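Local coordinates for protein vibralactone Cyclase (Boreostereum vibrans, PDB 6KD0) that probably catalyses, as an alpha/beta-hydrolase-fold enzyme, the cyclization that forms the fused bicyclic beta-lactone of vibralactone, at residues V73-S87 with C122-R135. Sequence-based numbering, arbitrary orientation.
Sequences VEGTNMHVRTYIPTS and CDKLQVCAVSIDYR
E74 and R135 open a contact that illustrates how an antiparallel pair held by backbone bonds is supplemented by polar side-chain links. At the type II turn V73-T76, the E74 carbonyl O accepts from R135 NH2 at 2.9 Å and, weakly, from NH1, while the methyl CG2 of T76 sits 3.6 Å from R135 CZ, over the centre of one guanidinium face. D148 of helix 144-158 forms a salt bridge with the same guanidinium. M78 follows, its chain running out extended (chi1 173°) to lay SD 3.8 Å from I132 CG1, and the bend at chi3 turns CE in beside I132 CB. The H79 imidazole, placed with CG anti to the backbone N (chi1 169°), donates from ND1 to D133 OD2 at 2.7 Å; the carboxylate oxygen lies in the ring plane but is itself met from above its own plane. D68 engages NE2, and the D133 amide returns a bond to the H79 carbonyl. R81 with S131 and Y83 with A129 are the hydrogen-bonded pairs of strands 76-85 and 128-132; alternating with them, the non-hydrogen-bonded pairs V80 with I132 and T82 with V130 share a mainly apolar face, V80 CG1 touching V130 CG1 at 3.6 Å and T82 OG1 satisfied by E67 O. On the other face the Y83 ring runs past A129 CB to S131 CB, and a water donates to both Y83 OH and S131 OG; D115 also hydrogen-bonds Y83 OH. P85 packs its ring against the V127 carbonyl and C128 SG, and its CB lies 3.8 Å from Q126 NE2, an amide held by D123 O. Two waters then link S87 OG to Q126, one also donating to D123 OD1, salt-bridged to R63. Strands second and fourth in chain order, adjacent in the alpha/beta-hydrolase sheet, are thus joined, with a more polar face on which D68, shared with R81, and D133 flank the H79 imidazole, probably favouring its protonated form.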
ATOM      1  N   VAL A  73     -10.432  16.328   9.115  1.00 26.38           N
ATOM      2  CA  VAL A  73      -9.940  15.245   9.964  1.00 28.74           C
ATOM      3  C   VAL A  73      -9.634  15.863  11.327  1.00 28.15           C
ATOM      4  O   VAL A  73      -9.779  17.081  11.511  1.00 30.95           O
ATOM      5  CB  VAL A  73      -8.700  14.554   9.371  1.00 25.32           C
ATOM      6  CG1 VAL A  73      -9.031  13.943   8.019  1.00 25.06           C
ATOM      7  CG2 VAL A  73      -7.554  15.543   9.243  1.00 23.38           C
ATOM      8  N   GLU A  74      -9.188  15.041  12.274  1.00 23.45           N
ATOM      9  CA  GLU A  74      -9.034  15.491  13.649  1.00 30.96           C
ATOM     10  C   GLU A  74      -8.043  16.642  13.682  1.00 27.85           C
ATOM     11  O   GLU A  74      -6.838  16.451  13.508  1.00 24.55           O
ATOM     12  CB  GLU A  74      -8.591  14.353  14.566  1.00 33.07           C
ATOM     13  CG  GLU A  74      -8.883  14.650  16.048  1.00 35.59           C
ATOM     14  CD  GLU A  74      -8.344  13.594  17.013  1.00 49.02           C
ATOM     15  OE1 GLU A  74      -8.110  12.440  16.578  1.00 47.27           O
ATOM     16  OE2 GLU A  74      -8.158  13.919  18.214  1.00 50.42           O
ATOM     17  N   GLY A  75      -8.563  17.845  13.838  1.00 27.51           N
ATOM     18  CA  GLY A  75      -7.712  18.986  14.053  1.00 29.21           C
ATOM     19  C   GLY A  75      -7.163  19.631  12.805  1.00 29.42           C
ATOM     20  O   GLY A  75      -6.339  20.542  12.930  1.00 28.25           O
ATOM     21  N   THR A  76      -7.599  19.226  11.615  1.00 25.00           N
ATOM     22  CA  THR A  76      -7.099  19.879  10.399  1.00 25.85           C
ATOM     23  C   THR A  76      -7.954  19.406   9.226  1.00 28.74           C
ATOM     24  O   THR A  76      -8.960  18.721   9.423  1.00 28.42           O
ATOM     25  CB  THR A  76      -5.597  19.615  10.212  1.00 29.44           C
ATOM     26  OG1 THR A  76      -5.053  20.539   9.265  1.00 37.77           O
ATOM     27  CG2 THR A  76      -5.311  18.194   9.757  1.00 29.30           C
ATOM     28  N   ASN A  77      -7.580  19.795   8.009  1.00 26.94           N
ATOM     29  CA  ASN A  77      -8.201  19.285   6.790  1.00 31.30           C
ATOM     30  C   ASN A  77      -7.161  18.474   6.031  1.00 27.72           C
ATOM     31  O   ASN A  77      -5.961  18.700   6.177  1.00 27.07           O
ATOM     32  CB  ASN A  77      -8.707  20.406   5.867  1.00 33.52           C
ATOM     33  CG  ASN A  77      -9.959  21.099   6.372  1.00 36.27           C
ATOM     34  OD1 ASN A  77     -10.847  20.480   6.954  1.00 29.38           O
ATOM     35  ND2 ASN A  77     -10.051  22.399   6.101  1.00 44.05           N
ATOM     36  N   MET A  78      -7.635  17.546   5.199  1.00 23.17           N
ATOM     37  CA  MET A  78      -6.793  16.617   4.463  1.00 25.89           C
ATOM     38  C   MET A  78      -7.160  16.707   2.992  1.00 25.40           C
ATOM     39  O   MET A  78      -8.346  16.718   2.652  1.00 22.12           O
ATOM     40  CB  MET A  78      -6.979  15.167   4.965  1.00 21.29           C
ATOM     41  CG  MET A  78      -6.262  14.146   4.114  1.00 22.06           C
ATOM     42  SD  MET A  78      -6.227  12.457   4.773  1.00 21.64           S
ATOM     43  CE  MET A  78      -7.975  12.040   4.708  1.00 20.65           C
ATOM     44  N   HIS A  79      -6.152  16.798   2.130  1.00 21.92           N
ATOM     45  CA  HIS A  79      -6.375  16.753   0.691  1.00 20.33           C
ATOM     46  C   HIS A  79      -6.689  15.331   0.231  1.00 23.77           C
ATOM     47  O   HIS A  79      -6.025  14.370   0.639  1.00 22.13           O
ATOM     48  CB  HIS A  79      -5.147  17.285  -0.047  1.00 25.61           C
ATOM     49  CG  HIS A  79      -5.182  17.039  -1.525  1.00 25.48           C
ATOM     50  ND1 HIS A  79      -4.156  16.415  -2.199  1.00 22.98           N
ATOM     51  CD2 HIS A  79      -6.128  17.321  -2.452  1.00 23.79           C
ATOM     52  CE1 HIS A  79      -4.462  16.339  -3.485  1.00 25.64           C
ATOM     53  NE2 HIS A  79      -5.659  16.872  -3.662  1.00 24.37           N
ATOM     54  N   VAL A  80      -7.694  15.211  -0.632  1.00 20.35           N
ATOM     55  CA  VAL A  80      -8.129  13.954  -1.216  1.00 20.09           C
ATOM     56  C   VAL A  80      -8.223  14.172  -2.721  1.00 24.00           C
ATOM     57  O   VAL A  80      -8.754  15.191  -3.166  1.00 22.58           O
ATOM     58  CB  VAL A  80      -9.507  13.535  -0.648  1.00 20.59           C
ATOM     59  CG1 VAL A  80     -10.059  12.367  -1.409  1.00 25.78           C
ATOM     60  CG2 VAL A  80      -9.412  13.226   0.844  1.00 21.45           C
ATOM     61  N   ARG A  81      -7.706  13.240  -3.510  1.00 19.65           N
ATOM     62  CA  ARG A  81      -7.886  13.309  -4.953  1.00 19.90           C
ATOM     63  C   ARG A  81      -8.672  12.097  -5.426  1.00 20.07           C
ATOM     64  O   ARG A  81      -8.402  10.964  -5.006  1.00 17.70           O
ATOM     65  CB  ARG A  81      -6.542  13.391  -5.677  1.00 20.95           C
ATOM     66  CG  ARG A  81      -6.652  13.207  -7.196  1.00 18.91           C
ATOM     67  CD  ARG A  81      -5.369  13.669  -7.903  1.00 22.89           C
ATOM     68  NE  ARG A  81      -5.308  15.121  -8.000  1.00 22.59           N
ATOM     69  CZ  ARG A  81      -4.483  15.794  -8.793  1.00 24.21           C
ATOM     70  NH1 ARG A  81      -3.627  15.152  -9.575  1.00 20.15           N
ATOM     71  NH2 ARG A  81      -4.523  17.117  -8.802  1.00 22.66           N
ATOM     72  N   THR A  82      -9.632  12.334  -6.325  1.00 18.88           N
ATOM     73  CA  THR A  82     -10.438  11.285  -6.924  1.00 19.06           C
ATOM     74  C   THR A  82     -10.179  11.256  -8.425  1.00 20.59           C
ATOM     75  O   THR A  82      -9.970  12.302  -9.062  1.00 22.23           O
ATOM     76  CB  THR A  82     -11.942  11.476  -6.636  1.00 21.94           C
ATOM     77  OG1 THR A  82     -12.412  12.682  -7.259  1.00 24.60           O
ATOM     78  CG2 THR A  82     -12.193  11.565  -5.138  1.00 22.67           C
ATOM     79  N   TYR A  83     -10.199  10.042  -8.963  1.00 20.11           N
ATOM     80  CA  TYR A  83      -9.850   9.701 -10.333  1.00 18.99           C
ATOM     81  C   TYR A  83     -11.083   9.016 -10.898  1.00 25.07           C
ATOM     82  O   TYR A  83     -11.429   7.908 -10.464  1.00 25.52           O
ATOM     83  CB  TYR A  83      -8.631   8.765 -10.387  1.00 21.69           C
ATOM     84  CG  TYR A  83      -7.384   9.294  -9.707  1.00 23.66           C
ATOM     85  CD1 TYR A  83      -7.274   9.288  -8.313  1.00 22.55           C
ATOM     86  CD2 TYR A  83      -6.316   9.792 -10.446  1.00 19.36           C
ATOM     87  CE1 TYR A  83      -6.149   9.782  -7.687  1.00 19.63           C
ATOM     88  CE2 TYR A  83      -5.176  10.288  -9.822  1.00 22.74           C
ATOM     89  CZ  TYR A  83      -5.104  10.276  -8.439  1.00 21.37           C
ATOM     90  OH  TYR A  83      -3.984  10.777  -7.806  1.00 20.81           O
ATOM     91  N   ILE A  84     -11.750   9.667 -11.847  1.00 23.27           N
ATOM     92  CA  ILE A  84     -13.105   9.327 -12.254  1.00 23.35           C
ATOM     93  C   ILE A  84     -13.076   8.989 -13.738  1.00 26.94           C
ATOM     94  O   ILE A  84     -12.664   9.829 -14.540  1.00 24.64           O
ATOM     95  CB  ILE A  84     -14.072  10.491 -11.984  1.00 24.69           C
ATOM     96  CG1 ILE A  84     -13.957  10.922 -10.517  1.00 25.60           C
ATOM     97  CG2 ILE A  84     -15.494  10.118 -12.422  1.00 27.00           C
ATOM     98  CD1 ILE A  84     -14.372  12.351 -10.241  1.00 30.84           C
ATOM     99  N   PRO A  85     -13.475   7.777 -14.147  1.00 22.71           N
ATOM    100  CA  PRO A  85     -13.530   7.458 -15.581  1.00 28.66           C
ATOM    101  C   PRO A  85     -14.638   8.232 -16.268  1.00 25.15           C
ATOM    102  O   PRO A  85     -15.731   8.404 -15.720  1.00 26.58           O
ATOM    103  CB  PRO A  85     -13.819   5.952 -15.617  1.00 25.35           C
ATOM    104  CG  PRO A  85     -14.294   5.580 -14.265  1.00 26.87           C
ATOM    105  CD  PRO A  85     -13.882   6.652 -13.291  1.00 23.43           C
ATOM    106  N   THR A  86     -14.346   8.690 -17.489  1.00 24.78           N
ATOM    107  CA  THR A  86     -15.296   9.489 -18.250  1.00 27.03           C
ATOM    108  C   THR A  86     -15.317   9.077 -19.712  1.00 29.42           C
ATOM    109  O   THR A  86     -15.536   9.921 -20.582  1.00 29.37           O
ATOM    110  CB  THR A  86     -14.988  10.988 -18.172  1.00 26.63           C
ATOM    111  OG1 THR A  86     -13.714  11.255 -18.775  1.00 28.58           O
ATOM    112  CG2 THR A  86     -14.996  11.490 -16.752  1.00 28.79           C
ATOM    113  N   SER A  87     -15.062   7.797 -20.006  1.00 24.87           N
ATOM    114  CA  SER A  87     -15.131   7.327 -21.387  1.00 30.51           C
ATOM    115  C   SER A  87     -16.506   6.799 -21.776  1.00 33.83           C
ATOM    116  O   SER A  87     -16.813   6.727 -22.973  1.00 33.56           O
ATOM    117  CB  SER A  87     -14.073   6.253 -21.647  1.00 25.68           C
ATOM    118  OG  SER A  87     -14.194   5.158 -20.756  1.00 33.29           O
ATOM    119  N   CYS A 122      -7.820   3.868 -13.156  1.00 21.93           N
ATOM    120  CA  CYS A 122      -9.227   4.247 -13.207  1.00 23.42           C
ATOM    121  C   CYS A 122      -9.782   4.060 -14.612  1.00 23.47           C
ATOM    122  O   CYS A 122     -10.920   3.608 -14.771  1.00 24.68           O
ATOM    123  CB  CYS A 122      -9.415   5.676 -12.692  1.00 23.15           C
ATOM    124  SG  CYS A 122      -9.448   7.033 -13.888  1.00 28.65           S
ATOM    125  N   ASP A 123      -8.960   4.300 -15.640  1.00 21.87           N
ATOM    126  CA  ASP A 123      -9.424   4.062 -17.006  1.00 23.06           C
ATOM    127  C   ASP A 123      -9.415   2.574 -17.332  1.00 25.36           C
ATOM    128  O   ASP A 123     -10.359   2.064 -17.951  1.00 28.40           O
ATOM    129  CB  ASP A 123      -8.550   4.855 -17.978  1.00 25.20           C
ATOM    130  CG  ASP A 123      -8.820   4.531 -19.434  1.00 29.00           C
ATOM    131  OD1 ASP A 123      -9.926   4.850 -19.915  1.00 29.47           O
ATOM    132  OD2 ASP A 123      -7.910   3.976 -20.090  1.00 27.52           O
ATOM    133  N   LYS A 124      -8.384   1.852 -16.881  1.00 21.39           N
ATOM    134  CA  LYS A 124      -8.253   0.450 -17.262  1.00 24.47           C
ATOM    135  C   LYS A 124      -9.341  -0.393 -16.620  1.00 28.61           C
ATOM    136  O   LYS A 124      -9.915  -1.267 -17.270  1.00 27.32           O
ATOM    137  CB  LYS A 124      -6.870  -0.074 -16.885  1.00 29.36           C
ATOM    138  CG  LYS A 124      -6.729  -1.588 -16.981  1.00 36.32           C
ATOM    139  CD  LYS A 124      -5.686  -1.988 -18.004  1.00 47.40           C
ATOM    140  CE  LYS A 124      -5.751  -3.493 -18.293  1.00 49.97           C
ATOM    141  NZ  LYS A 124      -6.236  -3.751 -19.679  1.00 61.00           N
ATOM    142  N   LEU A 125      -9.660  -0.125 -15.355  1.00 23.92           N
ATOM    143  CA  LEU A 125     -10.584  -0.961 -14.599  1.00 25.72           C
ATOM    144  C   LEU A 125     -12.004  -0.428 -14.602  1.00 26.75           C
ATOM    145  O   LEU A 125     -12.927  -1.148 -14.179  1.00 24.90           O
ATOM    146  CB  LEU A 125     -10.102  -1.084 -13.150  1.00 20.76           C
ATOM    147  CG  LEU A 125      -9.216  -2.281 -12.836  1.00 32.10           C
ATOM    148  CD1 LEU A 125      -8.226  -2.549 -13.948  1.00 30.27           C
ATOM    149  CD2 LEU A 125      -8.509  -2.075 -11.513  1.00 24.95           C
ATOM    150  N   GLN A 126     -12.189   0.810 -15.048  1.00 21.19           N
ATOM    151  CA  GLN A 126     -13.451   1.522 -14.901  1.00 25.20           C
ATOM    152  C   GLN A 126     -13.887   1.551 -13.433  1.00 24.84           C
ATOM    153  O   GLN A 126     -14.957   1.069 -13.063  1.00 21.33           O
ATOM    154  CB  GLN A 126     -14.520   0.899 -15.804  1.00 25.57           C
ATOM    155  CG  GLN A 126     -14.191   1.050 -17.294  1.00 30.70           C
ATOM    156  CD  GLN A 126     -14.233   2.499 -17.752  1.00 26.13           C
ATOM    157  OE1 GLN A 126     -15.300   3.096 -17.844  1.00 28.18           O
ATOM    158  NE2 GLN A 126     -13.067   3.078 -18.007  1.00 26.60           N
ATOM    159  N   VAL A 127     -13.022   2.125 -12.591  1.00 22.77           N
ATOM    160  CA  VAL A 127     -13.338   2.359 -11.187  1.00 21.93           C
ATOM    161  C   VAL A 127     -12.941   3.787 -10.862  1.00 25.27           C
ATOM    162  O   VAL A 127     -12.071   4.364 -11.510  1.00 25.85           O
ATOM    163  CB  VAL A 127     -12.617   1.380 -10.230  1.00 23.86           C
ATOM    164  CG1 VAL A 127     -12.929  -0.075 -10.595  1.00 22.73           C
ATOM    165  CG2 VAL A 127     -11.117   1.638 -10.245  1.00 24.34           C
ATOM    166  N   CYS A 128     -13.603   4.360  -9.858  1.00 18.06           N
ATOM    167  CA  CYS A 128     -13.190   5.627  -9.276  1.00 23.76           C
ATOM    168  C   CYS A 128     -12.127   5.341  -8.224  1.00 23.76           C
ATOM    169  O   CYS A 128     -12.358   4.547  -7.310  1.00 24.34           O
ATOM    170  CB  CYS A 128     -14.367   6.359  -8.634  1.00 25.16           C
ATOM    171  SG  CYS A 128     -15.669   6.758  -9.811  1.00 26.02           S
ATOM    172  N   ALA A 129     -10.972   5.973  -8.361  1.00 22.72           N
ATOM    173  CA  ALA A 129      -9.894   5.820  -7.395  1.00 21.25           C
ATOM    174  C   ALA A 129      -9.858   7.025  -6.470  1.00 20.64           C
ATOM    175  O   ALA A 129     -10.207   8.141  -6.860  1.00 18.76           O
ATOM    176  CB  ALA A 129      -8.544   5.658  -8.082  1.00 17.93           C
ATOM    177  N   VAL A 130      -9.419   6.793  -5.236  1.00 19.37           N
ATOM    178  CA  VAL A 130      -9.276   7.847  -4.239  1.00 17.80           C
ATOM    179  C   VAL A 130      -7.890   7.718  -3.627  1.00 18.25           C
ATOM    180  O   VAL A 130      -7.465   6.607  -3.291  1.00 20.99           O
ATOM    181  CB  VAL A 130     -10.356   7.729  -3.144  1.00 19.59           C
ATOM    182  CG1 VAL A 130     -10.255   8.890  -2.172  1.00 17.16           C
ATOM    183  CG2 VAL A 130     -11.733   7.636  -3.766  1.00 19.73           C
ATOM    184  N   SER A 131      -7.187   8.839  -3.500  1.00 18.85           N
ATOM    185  CA  SER A 131      -5.852   8.905  -2.911  1.00 16.97           C
ATOM    186  C   SER A 131      -5.837  10.033  -1.886  1.00 18.58           C
ATOM    187  O   SER A 131      -6.383  11.106  -2.148  1.00 19.24           O
ATOM    188  CB  SER A 131      -4.809   9.162  -3.991  1.00 17.71           C
ATOM    189  OG  SER A 131      -3.497   8.975  -3.476  1.00 21.99           O
ATOM    190  N   ILE A 132      -5.219   9.819  -0.724  1.00 18.02           N
ATOM    191  CA  ILE A 132      -5.330  10.805   0.351  1.00 19.00           C
ATOM    192  C   ILE A 132      -3.962  11.166   0.927  1.00 20.80           C
ATOM    193  O   ILE A 132      -3.043  10.340   0.999  1.00 18.25           O
ATOM    194  CB  ILE A 132      -6.300  10.344   1.468  1.00 20.70           C
ATOM    195  CG1 ILE A 132      -5.620   9.419   2.494  1.00 19.15           C
ATOM    196  CG2 ILE A 132      -7.568   9.756   0.854  1.00 17.43           C
ATOM    197  CD1 ILE A 132      -5.230   8.035   1.946  1.00 16.58           C
ATOM    198  N   ASP A 133      -3.843  12.433   1.342  1.00 19.28           N
ATOM    199  CA  ASP A 133      -2.608  12.976   1.903  1.00 16.23           C
ATOM    200  C   ASP A 133      -2.651  12.882   3.431  1.00 20.26           C
ATOM    201  O   ASP A 133      -2.794  13.878   4.147  1.00 20.58           O
ATOM    202  CB  ASP A 133      -2.413  14.419   1.444  1.00 19.59           C
ATOM    203  CG  ASP A 133      -2.126  14.525  -0.050  1.00 25.69           C
ATOM    204  OD1 ASP A 133      -1.839  13.481  -0.676  1.00 22.60           O
ATOM    205  OD2 ASP A 133      -2.191  15.652  -0.592  1.00 25.43           O
ATOM    206  N   TYR A 134      -2.540  11.646   3.928  1.00 18.02           N
ATOM    207  CA  TYR A 134      -2.542  11.428   5.368  1.00 17.26           C
ATOM    208  C   TYR A 134      -1.319  12.081   6.005  1.00 15.03           C
ATOM    209  O   TYR A 134      -0.267  12.242   5.377  1.00 17.51           O
ATOM    210  CB  TYR A 134      -2.605   9.926   5.685  1.00 14.87           C
ATOM    211  CG  TYR A 134      -1.456   9.068   5.173  1.00 15.67           C
ATOM    212  CD1 TYR A 134      -0.252   8.971   5.875  1.00 16.85           C
ATOM    213  CD2 TYR A 134      -1.596   8.321   3.999  1.00 17.05           C
ATOM    214  CE1 TYR A 134       0.803   8.166   5.402  1.00 16.93           C
ATOM    215  CE2 TYR A 134      -0.564   7.502   3.525  1.00 17.74           C
ATOM    216  CZ  TYR A 134       0.632   7.433   4.234  1.00 18.71           C
ATOM    217  OH  TYR A 134       1.646   6.641   3.765  1.00 15.76           O
ATOM    218  N   ARG A 135      -1.454  12.470   7.271  1.00 17.26           N
ATOM    219  CA  ARG A 135      -0.372  13.203   7.920  1.00 16.57           C
ATOM    220  C   ARG A 135       0.860  12.318   8.117  1.00 18.84           C
ATOM    221  O   ARG A 135       0.750  11.116   8.390  1.00 19.24           O
ATOM    222  CB  ARG A 135      -0.856  13.790   9.247  1.00 17.39           C
ATOM    223  CG  ARG A 135      -1.426  15.191   9.068  1.00 21.82           C
ATOM    224  CD  ARG A 135      -2.054  15.711  10.353  1.00 24.95           C
ATOM    225  NE  ARG A 135      -3.333  15.065  10.623  1.00 18.32           N
ATOM    226  CZ  ARG A 135      -4.116  15.339  11.664  1.00 22.52           C
ATOM    227  NH1 ARG A 135      -3.758  16.262  12.560  1.00 26.06           N
ATOM    228  NH2 ARG A 135      -5.263  14.692  11.816  1.00 19.66           N
TER
HETATM  229  O   HOH W   1      -2.324   9.267  -6.096  1.00 23.48           O
HETATM  230  O   HOH W   2     -12.110   5.847 -19.081  1.00 24.27           O
HETATM  231  O   HOH W   3     -16.267   5.650 -18.259  1.00 26.46           O